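Long-range contacts in extracellular invertase (Aspergillus kawachii, PDB 5XHA), which probably hydrolyses terminal beta-D-fructofuranoside bonds of sucrose and related fructosides, as a secreted glycoside hydrolase of family 32: residues P229-W234 with W243-E248; G337-F342 with I418-K423; P382-N387 with F527-G532; F447-S452 with V592-Y597. All coordinates share one frame; numbering follows the deposited sequence.

Contact 1 of 4, residues P229-W234 with W243-E248; sequences PTNSTW and WAFNFE. With FRU (beta-D-fructofuranose), chain B; FRU (beta-D-fructofuranose), chain C; FRU (beta-D-fructofuranose), chain D.
N231 lies against the ring of F245: its CB stands over one face, 4.0 Å from the ring centroid and 20° off the normal, a CH-pi contact. The side-chain amide continues the stack, its plane only 21° from that of the ring, with CG 3.6 Å from F245 CE2. T230 reaches the same ring from another direction, its CG2 3.5 Å from F245 CD1. Two backbone bonds join the two segments, N231 N to A244 O (2.8 Å) and W243 N to S232 O (2.9 Å). Beyond them, the W243 indole meets S232 OG in its plane at the CD1 edge (3.2 Å), gives an NE1 hydrogen bond to a water, and packs its CZ2 against W234 CB. A type II turn from P229 to S232 sets up these positions. With chi1 at 53°, S232 OG swings back over its own backbone and bonds to a lone pair of P229 O (2.6 Å), which also accepts S232 N. F245 is further held by W125, stacked on its ring, and the chain D fructose meets its edge through C6. Past F245 the chain enters the pocket, where E248 OE2 lies 2.8 Å from O1 of the chain C fructose and pairs with R170. Fructose is also bonded by D41, D171 and E273, consistent with the family's active site. In the five-bladed propeller expected of this family, the contact closes the link from strand 219-227, outermost in its sheet, to strand 247-248 of the next; W243 and F247 pack on W226 and strand 265-274, and W234 on strand 302-311.

Contact 2 of 4, residues G337-F342 with I418-K423; sequences GAPDRF and IARETK. With FRU (beta-D-fructofuranose), chain E.
R420 and E421, in the first turn of helix 420-426, face A338 and P339 before strand 341-348, and R341 at its start. Just before the helix, I418 ends strand 408-418 and gives its backbone N to O4 of the chain E fructose in a weak bond of 3.4 Å. A419 takes the N-cap position. R420 follows, bent at chi3 (63°) so that its guanidinium reaches back over A338, whose CB covers one face, 3.7 Å from NH1. P339 CD approaches the same NH1 obliquely, also at 3.7 Å. R420 crosses R341 at a slant, its CG 3.8 Å from R341 NH1; both also pair with E375 of strand 366-385, which would offset their like charges. That shared carboxylate ties the edge of the N-terminal propeller to the short helix leading into the C-terminal beta-sandwich. E421 closes the second salt bridge of R341, end-on: NH1 meets OE1 at 2.8 Å, almost straight at 172°, and NH2 meets OE2 at 2.9 Å on its syn lone pair. The guanidinium and carboxylate planes are 37° apart, so the match is twisted. R341 NH2 also bonds to S333 OG, and E421 OE2 to S336 OG, both on helix 331-336, fixing both groups from that side. T422 bonds through OG1 to L73 O. K423, bent at chi2 and chi4, brings NZ within 2.9 Å of O3 of the same fructose in a weak bond; G557 N binds this sugar too.

Contact 3 of 4, residues P382-N387 with F527-G532; sequences PNVVDN and FDVLNG
V384 and V529 face each other in a single antiparallel bridge, a non-hydrogen-bonded pair with CA atoms 4.3 Å apart. The bonds that flank it are short and nearly straight: L530 N meets N383 O at 2.9 Å, nearly along the C=O axis, and V385 N meets D528 O at 2.7 Å with an N-H...O angle of 172°. This is the tight part. V384 CG1 fills the angle beside F527 CB (4.0 Å), the F527 ring being set edge-to-face against W397, and V384 also packs on V409 and L411 of strand 408-418. Next along, V385 CB rests on D528 CB at 3.8 Å, with Q535 of strand 534-547 alongside. Toward solvent the fit slackens. N383 is exposed at the corner of its chain; apart from its carbonyl, it touches the other strand through side-chain CB, 3.3 Å from L530 O, and its amide only approaches N531. At the other end lies a polar patch: N387 ND2 gives a hydrogen bond to D528 OD2 (2.9 Å) on the anti lone pair, amide and carboxylate turned 79° against each other, while D528 N donates to a water (3.0 Å) beside N387 OD1. With chi1 at 59°, N387 lets OD1 cap A390 N of helix 388-391. Donor on one side and acceptor on the other leave little doubt about how the amide is turned. D528 also pairs with R469 through OD1, which would favour its ionised form, so one carboxylate links the N-cap of helix 388-391 to strand 528-531 of the C-terminal sandwich.

Contact 4 of 4, residues F447-S452 with V592-Y597; sequences FKRSPS and VSEGLY
E594 carries the polar bonds, receiving S452 at one oxygen. Its chain is extended, CG anti to the backbone N (chi1 -176°), and OE2 accepts S452 N at 2.7 Å from above the carboxylate plane, 39° out of it. S452 OG donates to the same atom at 3.1 Å, on the syn side and closer to the plane; E453 N adds a weak third bond. P451 CB makes van der Waals contact with the carboxylate, 3.7 Å from E594 CD. Charge acts at longer range. R449 NH2 lies 4.4 Å from E594 OE1, off the guanidinium plane, and a water bonded to OE1 (2.8 Å) takes a weak bond from that NH2, while the guanidinium makes a cation-pi contact with F432. The apolar packing centres on V592, which spreads its methyls between two partners, CG2 at the edge of the F447 ring, 4.1 Å from CE2, and CG1 4.2 Å from P451 CD. The F447 ring goes on to meet F577. The loop runs from strand 444-446, in one sheet, to strand 455-463, which pairs with strand 585-594 in the other: a sheet-to-sheet crossing at the end of the family's C-terminal beta-sandwich.

How the contacts relate
Contact 1 alone lies by the likely active-site pocket, its E248 beside the fructoses of chains B and C. Contact 2 is on the other side of the chain's centre, about 32 Å away between centres. Contacts 2 and 3 both tie the N-terminal propeller to the C-terminal part, through strands 341-348 and 366-385 of one sheet; their segments alternate along the chain, and their centres are about 29 Å apart. Contact 4 is internal to the sandwich, in the same sheet as contact 3 but about 34 Å from it between centres. It touches contact 2 directly, T422 CG2 packing 3.8 Å from Y597 OH. The chain E fructose lies at contact 2, away from that pocket.

Contact 1 of 4, residues P229-W234 with W243-E248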
# COMPACT_ATOMS: atom_id res chain seq x y z
N PRO A 229 10.09 22.84 14.18
CA PRO A 229 11.37 22.63 13.51
C PRO A 229 12.18 21.54 14.18
O PRO A 229 12.13 21.40 15.40
CB PRO A 229 12.10 23.98 13.66
CG PRO A 229 11.01 24.98 13.86
CD PRO A 229 9.90 24.24 14.59
N THR A 230 12.91 20.78 13.38
CA THR A 230 13.77 19.72 13.89
C THR A 230 14.52 20.14 15.16
O THR A 230 15.24 21.12 15.16
CB THR A 230 14.80 19.32 12.84
OG1 THR A 230 14.13 19.09 11.59
CG2 THR A 230 15.54 18.08 13.25
N ASN A 231 14.32 19.38 16.23
CA ASN A 231 15.03 19.55 17.48
C ASN A 231 14.92 20.94 18.10
O ASN A 231 15.80 21.35 18.83
CB ASN A 231 16.50 19.16 17.32
CG ASN A 231 17.16 18.80 18.64
OD1 ASN A 231 16.53 18.27 19.57
ND2 ASN A 231 18.45 19.07 18.74
N SER A 232 13.82 21.63 17.81
CA SER A 232 13.43 22.82 18.54
C SER A 232 12.90 22.42 19.91
O SER A 232 12.85 21.23 20.26
CB SER A 232 12.37 23.60 17.76
OG SER A 232 11.27 22.77 17.41
N THR A 233 12.49 23.41 20.69
CA THR A 233 12.09 23.20 22.06
C THR A 233 11.08 24.24 22.51
O THR A 233 11.11 25.38 22.04
CB THR A 233 13.32 23.25 22.99
OG1 THR A 233 12.94 22.85 24.31
CG2 THR A 233 13.95 24.67 23.01
N TRP A 234 10.18 23.85 23.41
CA TRP A 234 9.28 24.80 24.06
C TRP A 234 10.10 25.68 25.02
O TRP A 234 10.91 25.18 25.83
CB TRP A 234 8.18 24.07 24.81
CG TRP A 234 7.21 24.98 25.47
CD1 TRP A 234 6.99 25.11 26.81
CD2 TRP A 234 6.32 25.89 24.83
NE1 TRP A 234 6.02 26.04 27.05
CE2 TRP A 234 5.59 26.55 25.85
CE3 TRP A 234 6.07 26.24 23.50
CZ2 TRP A 234 4.63 27.53 25.57
CZ3 TRP A 234 5.11 27.21 23.23
CH2 TRP A 234 4.40 27.83 24.26
N TRP A 243 11.14 19.19 21.35
CA TRP A 243 10.32 18.59 20.30
C TRP A 243 11.12 17.53 19.54
O TRP A 243 10.57 16.58 19.01
CB TRP A 243 9.78 19.65 19.34
CG TRP A 243 9.01 20.79 19.98
CD1 TRP A 243 9.17 22.13 19.76
CD2 TRP A 243 7.95 20.68 20.94
NE1 TRP A 243 8.28 22.86 20.52
CE2 TRP A 243 7.52 21.99 21.25
CE3 TRP A 243 7.32 19.60 21.58
CZ2 TRP A 243 6.49 22.25 22.16
CZ3 TRP A 243 6.29 19.86 22.49
CH2 TRP A 243 5.89 21.17 22.77
N ALA A 244 12.44 17.73 19.51
CA ALA A 244 13.38 16.71 19.07
C ALA A 244 13.20 16.32 17.60
O ALA A 244 12.78 17.13 16.77
CB ALA A 244 13.32 15.51 20.01
N PHE A 245 13.52 15.08 17.26
CA PHE A 245 13.66 14.69 15.87
C PHE A 245 12.46 13.93 15.31
O PHE A 245 12.37 13.73 14.11
CB PHE A 245 14.92 13.86 15.73
CG PHE A 245 16.18 14.63 16.00
CD1 PHE A 245 16.84 15.30 14.96
CD2 PHE A 245 16.71 14.70 17.27
CE1 PHE A 245 18.01 16.00 15.20
CE2 PHE A 245 17.88 15.41 17.51
CZ PHE A 245 18.53 16.06 16.48
N ASN A 246 11.53 13.52 16.18
CA ASN A 246 10.36 12.77 15.70
C ASN A 246 9.31 12.70 16.79
O ASN A 246 9.67 12.59 17.95
CB ASN A 246 10.79 11.36 15.27
CG ASN A 246 9.69 10.60 14.56
OD1 ASN A 246 9.21 11.03 13.52
ND2 ASN A 246 9.29 9.46 15.13
N PHE A 247 8.02 12.77 16.43
CA PHE A 247 6.93 12.58 17.37
C PHE A 247 6.39 11.15 17.27
O PHE A 247 6.20 10.63 16.18
CB PHE A 247 5.74 13.53 17.13
CG PHE A 247 5.98 14.98 17.49
CD1 PHE A 247 7.05 15.39 18.28
CD2 PHE A 247 5.09 15.95 17.04
CE1 PHE A 247 7.24 16.72 18.58
CE2 PHE A 247 5.28 17.29 17.36
CZ PHE A 247 6.35 17.66 18.12
N GLU A 248 6.11 10.55 18.43
CA GLU A 248 5.46 9.24 18.51
C GLU A 248 4.23 9.34 19.41
O GLU A 248 4.10 10.27 20.21
CB GLU A 248 6.44 8.19 19.06
CG GLU A 248 7.69 8.04 18.21
CD GLU A 248 8.55 6.88 18.63
OE1 GLU A 248 9.14 6.95 19.73
OE2 GLU A 248 8.63 5.91 17.85
C1 FRU B . 7.25 4.02 20.70
C2 FRU B . 7.06 3.12 19.44
C3 FRU B . 5.76 3.49 18.71
C4 FRU B . 5.47 2.20 17.94
C5 FRU B . 5.94 1.12 18.89
C6 FRU B . 6.64 -0.05 18.20
O1 FRU B . 7.99 3.35 21.75
O3 FRU B . 5.87 4.67 17.89
O4 FRU B . 4.09 2.02 17.62
O5 FRU B . 6.83 1.75 19.83
O6 FRU B . 7.28 -0.91 19.16
C1 FRU C . 9.51 3.13 19.06
C2 FRU C . 10.60 2.64 18.08
C3 FRU C . 11.40 3.75 17.37
C4 FRU C . 11.86 3.07 16.09
C5 FRU C . 10.91 1.88 15.90
C6 FRU C . 11.63 0.53 15.91
O1 FRU C . 8.18 3.18 18.51
O2 FRU C . 11.52 1.82 18.81
O3 FRU C . 12.54 4.30 18.08
O4 FRU C . 11.86 3.99 15.00
O5 FRU C . 10.01 1.87 17.01
O6 FRU C . 11.33 -0.12 14.68
C1 FRU D . 17.84 15.14 8.26
C2 FRU D . 17.78 15.19 9.77
C3 FRU D . 18.07 13.79 10.31
C4 FRU D . 16.72 13.30 10.81
C5 FRU D . 15.69 14.39 10.50
C6 FRU D . 14.74 14.72 11.67
O1 FRU D . 16.93 14.14 7.76
O2 FRU D . 18.68 16.18 10.28
O3 FRU D . 19.06 13.76 11.35
O4 FRU D . 16.43 12.07 10.14
O5 FRU D . 16.43 15.55 10.12
O6 FRU D . 13.78 15.75 11.32
O HOH W 1 8.01 25.75 20.46

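Contact 2 of 4, residues G337-F342 with I418-K423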
# COMPACT_ATOMS: atom_id res chain seq x y z
N GLY A 337 -18.96 6.98 40.75
CA GLY A 337 -19.59 8.28 40.53
C GLY A 337 -18.75 9.28 39.74
O GLY A 337 -18.96 10.49 39.85
N ALA A 338 -17.79 8.80 38.92
CA ALA A 338 -16.91 9.73 38.21
C ALA A 338 -17.62 10.38 37.03
O ALA A 338 -18.47 9.77 36.40
CB ALA A 338 -15.65 9.02 37.74
N PRO A 339 -17.25 11.62 36.69
CA PRO A 339 -17.71 12.20 35.44
C PRO A 339 -16.88 11.63 34.27
O PRO A 339 -16.07 10.72 34.49
CB PRO A 339 -17.41 13.68 35.64
CG PRO A 339 -16.14 13.66 36.42
CD PRO A 339 -16.26 12.49 37.35
N ASP A 340 -17.06 12.15 33.07
CA ASP A 340 -16.24 11.72 31.94
C ASP A 340 -14.79 12.02 32.28
O ASP A 340 -14.46 13.10 32.80
CB ASP A 340 -16.60 12.49 30.65
CG ASP A 340 -17.98 12.14 30.10
OD1 ASP A 340 -18.51 11.05 30.37
OD2 ASP A 340 -18.50 12.99 29.35
N ARG A 341 -13.92 11.06 32.00
CA ARG A 341 -12.49 11.22 32.28
C ARG A 341 -11.66 10.91 31.05
O ARG A 341 -12.15 10.32 30.08
CB ARG A 341 -12.10 10.29 33.41
CG ARG A 341 -12.77 10.64 34.71
CD ARG A 341 -12.40 9.68 35.79
NE ARG A 341 -13.13 8.42 35.70
CZ ARG A 341 -12.87 7.36 36.46
NH1 ARG A 341 -11.90 7.42 37.36
NH2 ARG A 341 -13.57 6.25 36.33
N PHE A 342 -10.41 11.37 31.10
CA PHE A 342 -9.38 10.92 30.17
C PHE A 342 -8.32 10.20 30.98
O PHE A 342 -7.63 10.82 31.78
CB PHE A 342 -8.76 12.07 29.36
CG PHE A 342 -7.88 11.58 28.25
CD1 PHE A 342 -8.42 11.20 27.04
CD2 PHE A 342 -6.51 11.44 28.43
CE1 PHE A 342 -7.61 10.71 26.02
CE2 PHE A 342 -5.70 10.95 27.43
CZ PHE A 342 -6.25 10.58 26.22
N ILE A 418 -3.43 10.01 40.24
CA ILE A 418 -3.70 8.61 40.15
C ILE A 418 -5.20 8.48 39.97
O ILE A 418 -5.96 9.16 40.65
CB ILE A 418 -3.27 7.87 41.42
CG1 ILE A 418 -1.77 8.10 41.67
CG2 ILE A 418 -3.60 6.39 41.32
CD1 ILE A 418 -1.29 7.54 42.99
N ALA A 419 -5.66 7.62 39.07
CA ALA A 419 -7.09 7.49 38.87
C ALA A 419 -7.76 7.10 40.19
O ALA A 419 -7.22 6.32 40.98
CB ALA A 419 -7.42 6.52 37.74
N ARG A 420 -8.94 7.67 40.44
CA ARG A 420 -9.50 7.67 41.81
C ARG A 420 -9.74 6.29 42.41
O ARG A 420 -9.46 6.06 43.59
CB ARG A 420 -10.76 8.52 41.88
CG ARG A 420 -11.95 7.92 41.15
CD ARG A 420 -13.01 8.99 40.97
NE ARG A 420 -12.51 10.06 40.12
CZ ARG A 420 -13.19 11.17 39.84
NH1 ARG A 420 -14.40 11.35 40.34
NH2 ARG A 420 -12.65 12.08 39.05
N GLU A 421 -10.23 5.35 41.61
CA GLU A 421 -10.49 4.00 42.11
C GLU A 421 -9.18 3.26 42.40
O GLU A 421 -9.09 2.49 43.38
CB GLU A 421 -11.32 3.20 41.11
CG GLU A 421 -12.65 3.84 40.72
CD GLU A 421 -12.60 4.66 39.43
OE1 GLU A 421 -11.54 5.26 39.08
OE2 GLU A 421 -13.65 4.75 38.76
N THR A 422 -8.17 3.46 41.56
CA THR A 422 -6.87 2.85 41.79
C THR A 422 -6.23 3.41 43.07
O THR A 422 -5.65 2.66 43.86
CB THR A 422 -5.94 3.01 40.57
OG1 THR A 422 -6.38 2.14 39.53
CG2 THR A 422 -4.47 2.67 40.90
N LYS A 423 -6.35 4.72 43.27
CA LYS A 423 -5.82 5.37 44.47
C LYS A 423 -6.43 4.80 45.76
O LYS A 423 -5.70 4.46 46.69
CB LYS A 423 -6.06 6.88 44.43
CG LYS A 423 -5.51 7.63 45.63
CD LYS A 423 -3.99 7.65 45.61
CE LYS A 423 -3.39 8.12 46.93
NZ LYS A 423 -3.85 9.49 47.30
C1 FRU E . -2.91 13.27 47.41
C2 FRU E . -3.30 13.29 45.92
C3 FRU E . -3.20 11.94 45.19
C4 FRU E . -2.66 12.35 43.83
C5 FRU E . -1.69 13.45 44.22
C6 FRU E . -1.38 14.42 43.08
O1 FRU E . -3.92 12.70 48.24
O2 FRU E . -4.62 13.85 45.72
O3 FRU E . -4.46 11.25 45.05
O4 FRU E . -2.07 11.29 43.06
O5 FRU E . -2.32 14.14 45.31
O6 FRU E . 0.00 14.86 43.12

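Contact 3 of 4, residues P382-N387 with F527-G532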
# COMPACT_ATOMS: atom_id res chain seq x y z
N PRO A 382 -4.78 28.78 42.49
CA PRO A 382 -5.20 30.13 42.92
C PRO A 382 -4.22 30.83 43.87
O PRO A 382 -3.34 30.18 44.46
CB PRO A 382 -6.53 29.85 43.62
CG PRO A 382 -6.36 28.49 44.20
CD PRO A 382 -5.46 27.73 43.26
N ASN A 383 -4.37 32.15 43.98
CA ASN A 383 -3.65 32.96 44.98
C ASN A 383 -2.15 32.92 44.89
O ASN A 383 -1.45 32.96 45.90
CB ASN A 383 -4.09 32.55 46.38
CG ASN A 383 -5.59 32.54 46.52
OD1 ASN A 383 -6.26 33.44 46.02
ND2 ASN A 383 -6.12 31.52 47.18
N VAL A 384 -1.64 32.88 43.66
CA VAL A 384 -0.21 32.86 43.43
C VAL A 384 0.28 34.29 43.38
O VAL A 384 -0.37 35.14 42.77
CB VAL A 384 0.13 32.15 42.11
CG1 VAL A 384 1.60 32.34 41.76
CG2 VAL A 384 -0.22 30.68 42.18
N VAL A 385 1.43 34.55 43.98
CA VAL A 385 1.99 35.89 43.98
C VAL A 385 2.43 36.26 42.57
O VAL A 385 3.22 35.55 41.93
CB VAL A 385 3.15 36.03 45.00
CG1 VAL A 385 3.85 37.38 44.86
CG2 VAL A 385 2.63 35.82 46.42
N ASP A 386 1.89 37.38 42.08
CA ASP A 386 2.21 37.86 40.76
C ASP A 386 3.64 38.39 40.70
O ASP A 386 3.88 39.58 40.90
CB ASP A 386 1.21 38.95 40.37
CG ASP A 386 1.32 39.34 38.93
OD1 ASP A 386 2.38 39.10 38.32
OD2 ASP A 386 0.33 39.89 38.39
N ASN A 387 4.58 37.49 40.44
CA ASN A 387 6.00 37.84 40.32
C ASN A 387 6.65 37.08 39.16
O ASN A 387 5.95 36.43 38.36
CB ASN A 387 6.72 37.58 41.65
CG ASN A 387 6.62 36.12 42.09
OD1 ASN A 387 6.29 35.22 41.30
ND2 ASN A 387 6.89 35.89 43.37
N PHE A 527 5.57 27.76 43.82
CA PHE A 527 5.35 29.20 43.66
C PHE A 527 5.29 29.92 45.00
O PHE A 527 5.23 29.29 46.06
CB PHE A 527 4.08 29.45 42.86
CG PHE A 527 4.12 28.92 41.46
CD1 PHE A 527 4.75 29.64 40.45
CD2 PHE A 527 3.55 27.68 41.16
CE1 PHE A 527 4.81 29.14 39.15
CE2 PHE A 527 3.61 27.18 39.87
CZ PHE A 527 4.23 27.91 38.87
N ASP A 528 5.32 31.25 44.94
CA ASP A 528 4.99 32.06 46.12
C ASP A 528 3.51 32.20 46.10
O ASP A 528 2.95 32.56 45.06
CB ASP A 528 5.68 33.41 46.06
CG ASP A 528 7.18 33.28 46.08
OD1 ASP A 528 7.70 32.54 46.94
OD2 ASP A 528 7.84 33.89 45.22
N VAL A 529 2.87 31.86 47.21
CA VAL A 529 1.41 31.93 47.34
C VAL A 529 0.97 32.77 48.55
O VAL A 529 1.70 32.90 49.54
CB VAL A 529 0.76 30.52 47.47
CG1 VAL A 529 0.92 29.77 46.16
CG2 VAL A 529 1.36 29.73 48.63
N LEU A 530 -0.24 33.31 48.46
CA LEU A 530 -0.85 34.14 49.49
C LEU A 530 -2.00 33.37 50.11
O LEU A 530 -2.94 32.98 49.41
CB LEU A 530 -1.38 35.43 48.87
CG LEU A 530 -1.35 36.69 49.74
CD1 LEU A 530 0.09 37.14 49.96
CD2 LEU A 530 -2.17 37.79 49.08
N ASN A 531 -1.94 33.14 51.41
CA ASN A 531 -3.01 32.43 52.10
C ASN A 531 -3.36 33.16 53.38
O ASN A 531 -2.58 33.16 54.33
CB ASN A 531 -2.59 30.99 52.41
CG ASN A 531 -2.57 30.12 51.16
OD1 ASN A 531 -3.59 29.91 50.52
ND2 ASN A 531 -1.39 29.60 50.83
N GLY A 532 -4.53 33.79 53.38
CA GLY A 532 -4.96 34.62 54.50
C GLY A 532 -3.90 35.64 54.88
O GLY A 532 -3.37 35.60 56.00
O HOH W 2 4.80 33.11 42.60

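Contact 4 of 4, residues F447-S452 with V592-Y597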
# COMPACT_ATOMS: atom_id res chain seq x y z
N PHE A 447 12.31 6.79 60.69
CA PHE A 447 10.93 6.81 61.15
C PHE A 447 10.88 5.95 62.40
O PHE A 447 11.67 5.04 62.55
CB PHE A 447 9.96 6.26 60.09
CG PHE A 447 9.47 7.27 59.08
CD1 PHE A 447 10.18 8.42 58.79
CD2 PHE A 447 8.28 7.04 58.39
CE1 PHE A 447 9.71 9.33 57.85
CE2 PHE A 447 7.80 7.94 57.45
CZ PHE A 447 8.52 9.08 57.19
N LYS A 448 9.95 6.27 63.29
CA LYS A 448 9.68 5.46 64.47
C LYS A 448 9.23 4.07 64.02
O LYS A 448 9.58 3.07 64.63
CB LYS A 448 8.59 6.14 65.31
CG LYS A 448 8.03 5.31 66.46
CD LYS A 448 6.67 5.86 66.89
CE LYS A 448 6.20 5.27 68.22
NZ LYS A 448 7.02 5.73 69.37
N ARG A 449 8.43 4.04 62.96
CA ARG A 449 7.98 2.80 62.36
C ARG A 449 8.07 2.87 60.82
O ARG A 449 7.72 3.87 60.21
CB ARG A 449 6.55 2.51 62.79
CG ARG A 449 6.09 1.11 62.43
CD ARG A 449 4.61 0.92 62.73
NE ARG A 449 4.12 -0.25 62.02
CZ ARG A 449 2.85 -0.59 61.86
NH1 ARG A 449 1.88 0.16 62.37
NH2 ARG A 449 2.54 -1.68 61.19
N SER A 450 8.56 1.79 60.22
CA SER A 450 8.70 1.68 58.78
C SER A 450 7.87 0.48 58.32
O SER A 450 7.63 -0.42 59.11
CB SER A 450 10.16 1.41 58.42
OG SER A 450 10.95 2.58 58.49
N PRO A 451 7.46 0.46 57.04
CA PRO A 451 6.76 -0.73 56.52
C PRO A 451 7.66 -1.95 56.56
O PRO A 451 8.87 -1.81 56.49
CB PRO A 451 6.43 -0.35 55.07
CG PRO A 451 7.38 0.75 54.73
CD PRO A 451 7.61 1.50 56.00
N SER A 452 7.08 -3.14 56.66
CA SER A 452 7.87 -4.36 56.67
C SER A 452 7.91 -5.03 55.29
O SER A 452 8.52 -6.09 55.15
CB SER A 452 7.31 -5.35 57.71
OG SER A 452 5.96 -5.66 57.42
N VAL A 592 1.77 6.45 56.03
CA VAL A 592 2.26 5.29 55.33
C VAL A 592 1.15 4.25 55.28
O VAL A 592 0.58 3.87 56.30
CB VAL A 592 3.50 4.69 56.01
CG1 VAL A 592 4.01 3.48 55.24
CG2 VAL A 592 4.60 5.74 56.14
N SER A 593 0.82 3.82 54.07
CA SER A 593 -0.20 2.81 53.86
C SER A 593 0.50 1.63 53.20
O SER A 593 1.21 1.80 52.20
CB SER A 593 -1.34 3.38 53.01
OG SER A 593 -2.19 2.34 52.55
N GLU A 594 0.35 0.45 53.79
CA GLU A 594 1.19 -0.70 53.47
C GLU A 594 0.36 -1.83 52.86
O GLU A 594 -0.73 -2.12 53.31
CB GLU A 594 1.87 -1.18 54.76
CG GLU A 594 2.84 -2.32 54.57
CD GLU A 594 3.64 -2.62 55.83
OE1 GLU A 594 3.42 -1.97 56.87
OE2 GLU A 594 4.51 -3.51 55.77
N GLY A 595 0.91 -2.47 51.83
CA GLY A 595 0.30 -3.65 51.21
C GLY A 595 -0.22 -3.43 49.79
O GLY A 595 -0.20 -4.36 48.99
N LEU A 596 -0.67 -2.21 49.48
CA LEU A 596 -1.33 -1.95 48.20
C LEU A 596 -2.46 -2.97 48.01
O LEU A 596 -3.20 -3.24 48.94
CB LEU A 596 -0.34 -1.95 47.03
CG LEU A 596 0.93 -1.12 47.23
CD1 LEU A 596 1.71 -1.07 45.93
CD2 LEU A 596 0.63 0.28 47.72
N TYR A 597 -2.61 -3.51 46.81
CA TYR A 597 -3.65 -4.49 46.53
C TYR A 597 -3.23 -5.26 45.31
O TYR A 597 -2.27 -4.89 44.62
CB TYR A 597 -5.01 -3.81 46.28
CG TYR A 597 -5.07 -3.06 44.95
CD1 TYR A 597 -4.39 -1.84 44.78
CD2 TYR A 597 -5.78 -3.57 43.87
CE1 TYR A 597 -4.43 -1.16 43.57
CE2 TYR A 597 -5.84 -2.89 42.66
CZ TYR A 597 -5.16 -1.69 42.51
OH TYR A 597 -5.21 -1.00 41.31
O HOH W 3 4.37 -3.48 59.01